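Local coordinates for protein putative phosphatase (Clostridium difficile, PDB 3SD7) that probably hydrolyses phosphate esters as a haloacid dehalogenase-like enzyme, although its natural substrate is not established, at residues D68-P73 with K80-F85; I51-N56 with R98-D103; N114-L119 with D150-Y155. All blocks are in the same frame, centred on the assembly; numbering follows the deposited sequence.

In the fold
All three contacts belong to one haloacid dehalogenase-like chain. Interactions 1 and 2 lie among helices 44-57, 75-82 and 87-105, which fit a helical cap inserted after strand 31-34; interaction 3 joins helix 115-124 to the turn before strand 155-159 of the parallel sheet, in the core. Along the chain, interaction 1 is nested within the loop closed by interaction 2, and interaction 3 follows both. The first two have centres 14 Å apart and touch through helix 44-57, where Ile-51 packs on Phe-70 and Leu-55 on Tyr-83. They thus tie the probable cap helices together, while interaction 3, on the core, lies about 16 to 17 Å from them at the nearest atoms.

Interaction 1: D68-P73 with K80-F85; sequences DQFIGP and KEYYKF
The outer edge of the Phe-70 ring meets both Tyr-82 and Tyr-83, making a three-ring aromatic cluster in what appears to be the helical cap of this haloacid dehalogenase-like fold. The cluster joins the 3-10 turn at 68-70 to the C-terminal end of helix 75-82. The phenylalanine can be traced outward from its CB, which lies against Ile-51 of helix 44-57. A first torsion of -53° sets CG beside the backbone N, sending the ring toward the tyrosines. Along one side of the ring, CE1 comes to 3.7 Å from Tyr-82 CD1. The para carbon goes further in: CZ sits over the centre of the Tyr-82 ring and is 3.6 Å from Tyr-82 CG. This is a T-shaped pair, Phe-70 giving the edge and Tyr-82 the face, with centroids 4.9 Å apart and planes at 75°. On the remaining side, CE2 meets the other tyrosine, 3.8 Å from Tyr-83 CE2. That second pair is oblique, with its planes 57° apart.

Gln-69 adds cover from its own turn. Its CG lies over the centre of one Phe-70 face, and the extended chain beyond carries the amide toward Tyr-82. The tyrosines also pack on each other, Tyr-82 CD2 resting over the centre of a Tyr-83 face. Beyond Tyr-82 the chain turns, and Lys-84, with positive phi, marks the departure from helical geometry. Its ammonium folds back, NZ donating to Tyr-82 O at 3.0 Å from above the carbonyl plane. The Tyr-83 hydroxyl is hydrogen-bonded to Glu-62 OE1 while still packing against the phenylalanine: Tyr-83 OH lies 3.4 Å from Phe-70 CE2.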
loop_
_atom_site.group_PDB
_atom_site.type_symbol
_atom_site.label_atom_id
_atom_site.label_comp_id
_atom_site.label_asym_id
_atom_site.label_seq_id
_atom_site.Cartn_x
_atom_site.Cartn_y
_atom_site.Cartn_z
ATOM N N ASP A 68 6.098 14.274 6.321
ATOM C CA ASP A 68 6.372 12.880 6.001
ATOM C C ASP A 68 5.925 11.935 7.126
ATOM O O ASP A 68 5.475 10.824 6.871
ATOM C CB ASP A 68 7.862 12.660 5.746
ATOM C CG ASP A 68 8.364 13.298 4.432
ATOM O OD1 ASP A 68 7.557 13.730 3.588
ATOM O OD2 ASP A 68 9.599 13.330 4.248
ATOM N N GLN A 69 6.066 12.390 8.364
ATOM C CA GLN A 69 5.691 11.585 9.531
ATOM C C GLN A 69 4.195 11.317 9.648
ATOM O O GLN A 69 3.770 10.525 10.492
ATOM C CB GLN A 69 6.188 12.242 10.819
ATOM C CG GLN A 69 5.565 13.563 11.136
ATOM C CD GLN A 69 6.176 14.219 12.355
ATOM O OE1 GLN A 69 6.745 13.551 13.220
ATOM N NE2 GLN A 69 6.055 15.538 12.434
ATOM N N PHE A 70 3.394 11.960 8.796
ATOM C CA PHE A 70 1.946 11.774 8.830
ATOM C C PHE A 70 1.454 10.789 7.753
ATOM O O PHE A 70 0.245 10.598 7.570
ATOM C CB PHE A 70 1.225 13.119 8.752
ATOM C CG PHE A 70 1.687 14.121 9.793
ATOM C CD1 PHE A 70 1.702 13.781 11.146
ATOM C CD2 PHE A 70 2.093 15.394 9.426
ATOM C CE1 PHE A 70 2.117 14.679 12.109
ATOM C CE2 PHE A 70 2.515 16.315 10.387
ATOM C CZ PHE A 70 2.526 15.950 11.736
ATOM N N ILE A 71 2.404 10.178 7.058
ATOM C CA ILE A 71 2.123 9.095 6.133
ATOM C C ILE A 71 2.013 7.829 6.978
ATOM O O ILE A 71 3.013 7.345 7.548
ATOM C CB ILE A 71 3.217 8.921 5.098
ATOM C CG1 ILE A 71 3.384 10.191 4.260
ATOM C CG2 ILE A 71 2.885 7.770 4.167
ATOM C CD1 ILE A 71 4.665 10.180 3.435
ATOM N N GLY A 72 0.805 7.295 7.093
ATOM C CA GLY A 72 0.594 6.104 7.918
ATOM C C GLY A 72 -0.552 6.229 8.892
ATOM O O GLY A 72 -1.540 5.491 8.782
ATOM N N PRO A 73 -0.459 7.173 9.842
ATOM C CA PRO A 73 -1.539 7.260 10.819
ATOM C C PRO A 73 -2.819 7.894 10.261
ATOM O O PRO A 73 -2.772 8.641 9.271
ATOM C CB PRO A 73 -0.959 8.157 11.913
ATOM C CG PRO A 73 0.088 8.973 11.227
ATOM C CD PRO A 73 0.589 8.190 10.065
ATOM N N LYS A 80 -5.850 15.956 15.190
ATOM C CA LYS A 80 -6.285 16.016 16.592
ATOM C C LYS A 80 -5.104 15.907 17.579
ATOM O O LYS A 80 -4.965 16.752 18.462
ATOM C CB LYS A 80 -7.359 14.936 16.840
ATOM C CG LYS A 80 -8.197 15.052 18.100
ATOM C CD LYS A 80 -7.479 14.555 19.345
ATOM C CE LYS A 80 -8.423 14.519 20.537
ATOM N NZ LYS A 80 -7.729 14.032 21.760
ATOM N N GLU A 81 -4.239 14.904 17.419
ATOM C CA GLU A 81 -3.122 14.731 18.358
ATOM C C GLU A 81 -1.913 15.643 18.110
ATOM O O GLU A 81 -1.244 16.047 19.064
ATOM C CB GLU A 81 -2.652 13.272 18.426
ATOM C CG GLU A 81 -3.739 12.258 18.779
ATOM C CD GLU A 81 -3.170 10.910 19.271
ATOM O OE1 GLU A 81 -3.549 9.872 18.702
ATOM O OE2 GLU A 81 -2.342 10.888 20.222
ATOM N N TYR A 82 -1.613 15.953 16.851
ATOM C CA TYR A 82 -0.456 16.790 16.546
ATOM C C TYR A 82 -0.838 18.258 16.460
ATOM O O TYR A 82 -0.219 19.098 17.107
ATOM C CB TYR A 82 0.210 16.362 15.240
ATOM C CG TYR A 82 1.571 16.981 15.032
ATOM C CD1 TYR A 82 2.731 16.287 15.380
ATOM C CD2 TYR A 82 1.704 18.264 14.515
ATOM C CE1 TYR A 82 3.988 16.850 15.206
ATOM C CE2 TYR A 82 2.957 18.845 14.343
ATOM C CZ TYR A 82 4.097 18.133 14.694
ATOM O OH TYR A 82 5.331 18.700 14.508
ATOM N N TYR A 83 -1.850 18.569 15.657
ATOM C CA TYR A 83 -2.270 19.968 15.480
ATOM C C TYR A 83 -3.337 20.434 16.479
ATOM O O TYR A 83 -3.670 21.616 16.523
ATOM C CB TYR A 83 -2.670 20.227 14.022
ATOM C CG TYR A 83 -1.488 20.074 13.091
ATOM C CD1 TYR A 83 -0.539 21.088 12.971
ATOM C CD2 TYR A 83 -1.289 18.898 12.360
ATOM C CE1 TYR A 83 0.560 20.950 12.134
ATOM C CE2 TYR A 83 -0.199 18.754 11.525
ATOM C CZ TYR A 83 0.726 19.772 11.415
ATOM O OH TYR A 83 1.820 19.611 10.588
ATOM N N LYS A 84 -3.855 19.504 17.282
ATOM C CA LYS A 84 -4.828 19.817 18.342
ATOM C C LYS A 84 -6.072 20.573 17.868
ATOM O O LYS A 84 -6.569 21.484 18.539
ATOM C CB LYS A 84 -4.113 20.528 19.488
ATOM C CG LYS A 84 -3.004 19.658 20.032
ATOM C CD LYS A 84 -2.115 20.366 21.007
ATOM C CE LYS A 84 -0.933 19.470 21.350
ATOM N NZ LYS A 84 -0.158 19.093 20.130
ATOM N N PHE A 85 -6.565 20.165 16.706
ATOM C CA PHE A 85 -7.786 20.708 16.123
ATOM C C PHE A 85 -8.969 20.050 16.819
ATOM O O PHE A 85 -8.941 18.841 17.091
ATOM C CB PHE A 85 -7.842 20.375 14.627
ATOM C CG PHE A 85 -6.931 21.215 13.759
ATOM C CD1 PHE A 85 -5.982 22.073 14.304
ATOM C CD2 PHE A 85 -6.956 21.056 12.387
ATOM C CE1 PHE A 85 -5.144 22.816 13.482
ATOM C CE2 PHE A 85 -6.114 21.782 11.571
ATOM C CZ PHE A 85 -5.206 22.661 12.120
#

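Interaction 2: I51-N56 with R98-D103; sequences IQYSLN and REYFAD
Next to Tyr-53, which meets Tyr-100 across two helices, Gln-52 O is gripped by two donors from a single residue. Asn-56 N supplies the ordinary helical bond at 2.8 Å, and Asn-56 ND2 adds a second to Gln-52 O at 3.2 Å. The two approach from opposite faces of the carbonyl plane, and the side-chain nitrogen, ND2, stands well above it, with an N-H...O angle of 138°. This extra bond lies within helix 44-57; the contact with helix 87-105 is made by the neighbouring tyrosine. The two helices pack here in the helical region that probably forms the cap of the haloacid dehalogenase-like fold.

Tyr-53 has CG anti to its backbone N (chi1 173°), which extends the ring toward the second helix. The closest approach is low on the ring, where Tyr-53 CD2 lies 3.4 Å from Tyr-100 CB. Tyr-100 replies with its own ring, CD1 coming to 3.8 Å from Tyr-53 CB. The rings are neither stacked nor edge-to-face: their planes meet at 38° and the centroids are 5.4 Å apart. At the far end, Tyr-53 OH lies 3.9 Å from Glu-99 OE1; that oxygen is near the ring plane, while the carboxylate itself stands nearly perpendicular to the ring.

Polar links lie around this aromatic meeting. Ser-54 OG bonds to Ala-93 O, joining the same helices, and Tyr-100 OH bonds to Glu-108 OE1. With no hydrogen bond between segments 51-56 and 98-103, their contact depends chiefly on van der Waals packing of tyrosine carbons.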
loop_
_atom_site.group_PDB
_atom_site.type_symbol
_atom_site.label_atom_id
_atom_site.label_comp_id
_atom_site.label_asym_id
_atom_site.label_seq_id
_atom_site.Cartn_x
_atom_site.Cartn_y
_atom_site.Cartn_z
ATOM N N ILE A 51 -2.053 17.177 2.885
ATOM C CA ILE A 51 -2.019 17.682 4.255
ATOM C C ILE A 51 -1.620 19.157 4.277
ATOM O O ILE A 51 -2.241 19.968 4.974
ATOM C CB ILE A 51 -1.058 16.851 5.160
ATOM C CG1 ILE A 51 -1.565 15.419 5.260
ATOM C CG2 ILE A 51 -0.963 17.485 6.547
ATOM C CD1 ILE A 51 -0.650 14.455 6.039
ATOM N N GLN A 52 -0.582 19.510 3.520
ATOM C CA GLN A 52 -0.103 20.888 3.443
ATOM C C GLN A 52 -1.220 21.836 3.005
ATOM O O GLN A 52 -1.413 22.921 3.581
ATOM C CB GLN A 52 1.067 20.989 2.457
ATOM C CG GLN A 52 1.782 22.357 2.427
ATOM C CD GLN A 52 2.871 22.415 1.369
ATOM O OE1 GLN A 52 2.625 22.133 0.202
ATOM N NE2 GLN A 52 4.072 22.788 1.773
ATOM N N TYR A 53 -1.948 21.422 1.974
ATOM C CA TYR A 53 -3.067 22.197 1.455
ATOM C C TYR A 53 -4.143 22.396 2.525
ATOM O O TYR A 53 -4.709 23.497 2.653
ATOM C CB TYR A 53 -3.659 21.493 0.223
ATOM C CG TYR A 53 -4.924 22.121 -0.312
ATOM C CD1 TYR A 53 -4.873 23.246 -1.131
ATOM C CD2 TYR A 53 -6.175 21.574 -0.022
ATOM C CE1 TYR A 53 -6.029 23.818 -1.636
ATOM C CE2 TYR A 53 -7.346 22.142 -0.531
ATOM C CZ TYR A 53 -7.261 23.261 -1.332
ATOM O OH TYR A 53 -8.409 23.832 -1.837
ATOM N N SER A 54 -4.418 21.343 3.295
ATOM C CA SER A 54 -5.417 21.416 4.345
ATOM C C SER A 54 -4.929 22.383 5.415
ATOM O O SER A 54 -5.619 23.360 5.732
ATOM C CB SER A 54 -5.717 20.043 4.931
ATOM O OG SER A 54 -6.730 20.140 5.916
ATOM N N LEU A 55 -3.727 22.143 5.948
ATOM C CA LEU A 55 -3.146 23.051 6.964
ATOM C C LEU A 55 -3.187 24.506 6.494
ATOM O O LEU A 55 -3.524 25.419 7.272
ATOM C CB LEU A 55 -1.709 22.639 7.302
ATOM C CG LEU A 55 -1.590 21.315 8.060
ATOM C CD1 LEU A 55 -0.132 20.879 8.183
ATOM C CD2 LEU A 55 -2.240 21.422 9.436
ATOM N N ASN A 56 -2.836 24.728 5.228
ATOM C CA ASN A 56 -2.896 26.074 4.645
ATOM C C ASN A 56 -4.278 26.696 4.745
ATOM O O ASN A 56 -4.395 27.896 5.015
ATOM C CB ASN A 56 -2.428 26.072 3.183
ATOM C CG ASN A 56 -0.994 26.546 3.030
ATOM O OD1 ASN A 56 -0.701 27.734 3.262
ATOM N ND2 ASN A 56 -0.111 25.661 2.575
ATOM N N ARG A 98 -9.008 15.745 1.451
ATOM C CA ARG A 98 -9.673 14.931 0.432
ATOM C C ARG A 98 -9.887 15.689 -0.868
ATOM O O ARG A 98 -9.726 15.128 -1.952
ATOM C CB ARG A 98 -11.000 14.402 0.961
ATOM C CG ARG A 98 -10.817 13.410 2.100
ATOM C CD ARG A 98 -12.148 12.856 2.560
ATOM N NE ARG A 98 -11.995 11.800 3.562
ATOM C CZ ARG A 98 -13.008 11.102 4.078
ATOM N NH1 ARG A 98 -14.260 11.339 3.693
ATOM N NH2 ARG A 98 -12.768 10.157 4.982
ATOM N N GLU A 99 -10.237 16.965 -0.747
ATOM C CA GLU A 99 -10.435 17.822 -1.899
ATOM C C GLU A 99 -9.157 17.874 -2.737
ATOM O O GLU A 99 -9.194 17.639 -3.948
ATOM C CB GLU A 99 -10.854 19.228 -1.444
ATOM C CG GLU A 99 -11.044 20.222 -2.567
ATOM C CD GLU A 99 -11.583 21.559 -2.091
ATOM O OE1 GLU A 99 -11.649 21.793 -0.865
ATOM O OE2 GLU A 99 -11.950 22.379 -2.958
ATOM N N TYR A 100 -8.025 18.163 -2.095
ATOM C CA TYR A 100 -6.761 18.235 -2.821
ATOM C C TYR A 100 -6.341 16.849 -3.323
ATOM O O TYR A 100 -5.789 16.714 -4.411
ATOM C CB TYR A 100 -5.630 18.828 -1.954
ATOM C CG TYR A 100 -4.313 18.923 -2.712
ATOM C CD1 TYR A 100 -3.908 20.111 -3.313
ATOM C CD2 TYR A 100 -3.497 17.801 -2.868
ATOM C CE1 TYR A 100 -2.713 20.179 -4.027
ATOM C CE2 TYR A 100 -2.312 17.861 -3.572
ATOM C CZ TYR A 100 -1.926 19.047 -4.153
ATOM O OH TYR A 100 -0.746 19.074 -4.854
ATOM N N PHE A 101 -6.596 15.819 -2.534
ATOM C CA PHE A 101 -6.137 14.487 -2.941
ATOM C C PHE A 101 -6.875 13.990 -4.192
ATOM O O PHE A 101 -6.260 13.460 -5.124
ATOM C CB PHE A 101 -6.270 13.473 -1.820
ATOM C CG PHE A 101 -5.601 12.154 -2.144
ATOM C CD1 PHE A 101 -4.240 11.973 -1.916
ATOM C CD2 PHE A 101 -6.323 11.126 -2.725
ATOM C CE1 PHE A 101 -3.624 10.771 -2.235
ATOM C CE2 PHE A 101 -5.701 9.911 -3.042
ATOM C CZ PHE A 101 -4.377 9.739 -2.801
ATOM N N ALA A 102 -8.190 14.176 -4.211
ATOM C CA ALA A 102 -8.997 13.748 -5.351
ATOM C C ALA A 102 -8.636 14.540 -6.610
ATOM O O ALA A 102 -8.662 14.007 -7.715
ATOM C CB ALA A 102 -10.494 13.889 -5.037
ATOM N N ASP A 103 -8.281 15.807 -6.433
ATOM C CA ASP A 103 -7.956 16.679 -7.560
ATOM C C ASP A 103 -6.543 16.452 -8.107
ATOM O O ASP A 103 -6.361 16.325 -9.322
ATOM C CB ASP A 103 -8.114 18.147 -7.136
ATOM C CG ASP A 103 -7.886 19.136 -8.284
ATOM O OD1 ASP A 103 -8.084 18.767 -9.463
ATOM O OD2 ASP A 103 -7.518 20.296 -7.991
#

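Interaction 3: N114-L119 with D150-Y155; sequences NMKEIL and DRYFKY
Lys-116 and Tyr-152 are brought together by different first torsions. The lysine places CG anti to its backbone N (chi1 -166°), runs extended through CE and bends only at its last torsion (-54°); the tyrosine holds CG beside its backbone N (chi1 -57°). The ammonium thus arrives at the tyrosine's edge in the ring plane, with Lys-116 NZ 3.2 Å from Tyr-152 OH. A water ties these ends together: it accepts from Lys-116 NZ at 2.6 Å and hydrogen-bonds to Tyr-152 OH at 3.1 Å. The same ammonium forms a salt bridge with Glu-120 OE2, one helical turn further on.

Helix 115-124 here packs beside the short 3-10 turn at 150-152, in the Rossmann-like core of the haloacid dehalogenase fold. The turn leads into strand 155-159, an outermost strand of the parallel sheet, and the helix leads into its neighbour, strand 128-133. Leu-119 reaches across from the helix and meets both rings. Its CB lies 4.2 Å from Tyr-152 CD2, whereas both of its methyls converge on one carbon of the second ring: Leu-119 CD1 and CD2 are each 3.9 Å from Phe-153 CZ. Phe-153 is buried and also packs on Leu-129 and Val-131 of strand 128-133, so its ring lies in contact with both the leucine and that strand.

Tyr-152 has further neighbours. Tyr-123 makes an edge-to-face pair with it, and Arg-151 CG lies over the centre of one face, 3.7 Å above the ring plane.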
loop_
_atom_site.group_PDB
_atom_site.type_symbol
_atom_site.label_atom_id
_atom_site.label_comp_id
_atom_site.label_asym_id
_atom_site.label_seq_id
_atom_site.Cartn_x
_atom_site.Cartn_y
_atom_site.Cartn_z
ATOM N N ASN A 114 12.659 -0.144 -10.538
ATOM C CA ASN A 114 12.760 -1.565 -10.969
ATOM C C ASN A 114 11.514 -2.412 -10.770
ATOM O O ASN A 114 11.496 -3.580 -11.159
ATOM C CB ASN A 114 13.966 -2.251 -10.329
ATOM C CG ASN A 114 15.271 -1.497 -10.613
ATOM O OD1 ASN A 114 15.511 -1.065 -11.744
ATOM N ND2 ASN A 114 16.120 -1.346 -9.586
ATOM N N MET A 115 10.478 -1.819 -10.208
ATOM C CA MET A 115 9.256 -2.589 -9.959
ATOM C C MET A 115 8.589 -2.990 -11.270
ATOM O O MET A 115 8.182 -4.159 -11.435
ATOM C CB MET A 115 8.307 -1.834 -9.053
ATOM C CG MET A 115 7.070 -2.670 -8.683
ATOM S SD MET A 115 7.343 -4.330 -8.029
ATOM C CE MET A 115 7.913 -3.950 -6.337
ATOM N N LYS A 116 8.529 -2.071 -12.240
ATOM C CA LYS A 116 7.876 -2.433 -13.509
ATOM C C LYS A 116 8.566 -3.654 -14.135
ATOM O O LYS A 116 7.902 -4.591 -14.580
ATOM C CB LYS A 116 7.775 -1.235 -14.452
ATOM C CG LYS A 116 6.833 -1.469 -15.604
ATOM C CD LYS A 116 6.756 -0.247 -16.503
ATOM C CE LYS A 116 5.600 -0.365 -17.476
ATOM N NZ LYS A 116 5.634 -1.625 -18.265
ATOM N N GLU A 117 9.900 -3.651 -14.156
ATOM C CA GLU A 117 10.669 -4.788 -14.661
ATOM C C GLU A 117 10.352 -6.094 -13.932
ATOM O O GLU A 117 10.162 -7.127 -14.578
ATOM C CB GLU A 117 12.190 -4.524 -14.585
ATOM C CG GLU A 117 13.035 -5.833 -14.673
ATOM C CD GLU A 117 14.516 -5.629 -14.386
ATOM O OE1 GLU A 117 15.128 -4.802 -15.084
ATOM O OE2 GLU A 117 15.060 -6.330 -13.489
ATOM N N ILE A 118 10.289 -6.081 -12.595
ATOM C CA ILE A 118 10.045 -7.339 -11.899
ATOM C C ILE A 118 8.613 -7.818 -12.154
ATOM O O ILE A 118 8.395 -9.013 -12.332
ATOM C CB ILE A 118 10.419 -7.330 -10.390
ATOM C CG1 ILE A 118 9.402 -6.615 -9.583
ATOM C CG2 ILE A 118 11.895 -6.861 -10.152
ATOM C CD1 ILE A 118 8.190 -7.475 -9.309
ATOM N N LEU A 119 7.644 -6.899 -12.203
ATOM C CA LEU A 119 6.262 -7.310 -12.512
ATOM C C LEU A 119 6.209 -7.956 -13.892
ATOM O O LEU A 119 5.566 -8.987 -14.045
ATOM C CB LEU A 119 5.292 -6.145 -12.467
ATOM C CG LEU A 119 5.148 -5.541 -11.072
ATOM C CD1 LEU A 119 4.275 -4.304 -11.150
ATOM C CD2 LEU A 119 4.569 -6.546 -10.053
ATOM N N ASP A 150 -1.228 -1.764 -14.437
ATOM C CA ASP A 150 -2.528 -2.388 -14.190
ATOM C C ASP A 150 -2.646 -3.693 -14.973
ATOM O O ASP A 150 -3.150 -4.711 -14.464
ATOM C CB ASP A 150 -3.643 -1.439 -14.633
ATOM C CG ASP A 150 -5.015 -2.087 -14.593
ATOM O OD1 ASP A 150 -5.396 -2.566 -13.533
ATOM O OD2 ASP A 150 -5.718 -2.099 -15.630
ATOM N N ARG A 151 -2.160 -3.654 -16.216
ATOM C CA ARG A 151 -2.201 -4.777 -17.128
ATOM C C ARG A 151 -1.581 -6.085 -16.606
ATOM O O ARG A 151 -1.909 -7.150 -17.086
ATOM C CB ARG A 151 -1.500 -4.382 -18.457
ATOM C CG ARG A 151 -0.008 -4.085 -18.296
ATOM C CD ARG A 151 0.694 -3.696 -19.602
ATOM N NE ARG A 151 0.135 -2.473 -20.171
ATOM C CZ ARG A 151 0.477 -1.959 -21.352
ATOM N NH1 ARG A 151 1.404 -2.544 -22.112
ATOM N NH2 ARG A 151 -0.113 -0.847 -21.776
ATOM N N TYR A 152 -0.692 -6.010 -15.626
ATOM C CA TYR A 152 -0.027 -7.226 -15.103
ATOM C C TYR A 152 -0.796 -7.917 -13.975
ATOM O O TYR A 152 -0.445 -9.022 -13.594
ATOM C CB TYR A 152 1.394 -6.884 -14.605
ATOM C CG TYR A 152 2.219 -6.246 -15.705
ATOM C CD1 TYR A 152 2.437 -6.919 -16.888
ATOM C CD2 TYR A 152 2.710 -4.949 -15.582
ATOM C CE1 TYR A 152 3.137 -6.339 -17.932
ATOM C CE2 TYR A 152 3.446 -4.356 -16.625
ATOM C CZ TYR A 152 3.645 -5.061 -17.797
ATOM O OH TYR A 152 4.351 -4.493 -18.860
ATOM N N PHE A 153 -1.836 -7.266 -13.453
ATOM C CA PHE A 153 -2.601 -7.802 -12.334
ATOM C C PHE A 153 -3.960 -8.349 -12.772
ATOM O O PHE A 153 -4.716 -7.679 -13.475
ATOM C CB PHE A 153 -2.812 -6.722 -11.266
ATOM C CG PHE A 153 -1.529 -6.239 -10.669
ATOM C CD1 PHE A 153 -0.939 -6.947 -9.649
ATOM C CD2 PHE A 153 -0.906 -5.090 -11.139
ATOM C CE1 PHE A 153 0.252 -6.550 -9.112
ATOM C CE2 PHE A 153 0.306 -4.679 -10.589
ATOM C CZ PHE A 153 0.884 -5.424 -9.591
ATOM N N LYS A 154 -4.254 -9.553 -12.335
ATOM C CA LYS A 154 -5.540 -10.175 -12.652
ATOM C C LYS A 154 -6.668 -9.493 -11.928
ATOM O O LYS A 154 -7.706 -9.225 -12.545
ATOM C CB LYS A 154 -5.514 -11.660 -12.349
ATOM C CG LYS A 154 -6.754 -12.389 -12.838
ATOM C CD LYS A 154 -6.611 -13.910 -12.718
ATOM C CE LYS A 154 -7.842 -14.658 -13.254
ATOM N NZ LYS A 154 -8.132 -14.452 -14.714
ATOM N N TYR A 155 -6.488 -9.260 -10.622
ATOM C CA TYR A 155 -7.487 -8.607 -9.786
ATOM C C TYR A 155 -6.801 -7.600 -8.902
ATOM O O TYR A 155 -5.641 -7.793 -8.477
ATOM C CB TYR A 155 -8.248 -9.605 -8.928
ATOM C CG TYR A 155 -9.032 -10.621 -9.711
ATOM C CD1 TYR A 155 -10.067 -10.237 -10.534
ATOM C CD2 TYR A 155 -8.716 -11.955 -9.629
ATOM C CE1 TYR A 155 -10.797 -11.186 -11.256
ATOM C CE2 TYR A 155 -9.405 -12.901 -10.338
ATOM C CZ TYR A 155 -10.445 -12.522 -11.150
ATOM O OH TYR A 155 -11.137 -13.453 -11.881
HETATM O O HOH W 1 3.320 -1.617 -19.410
#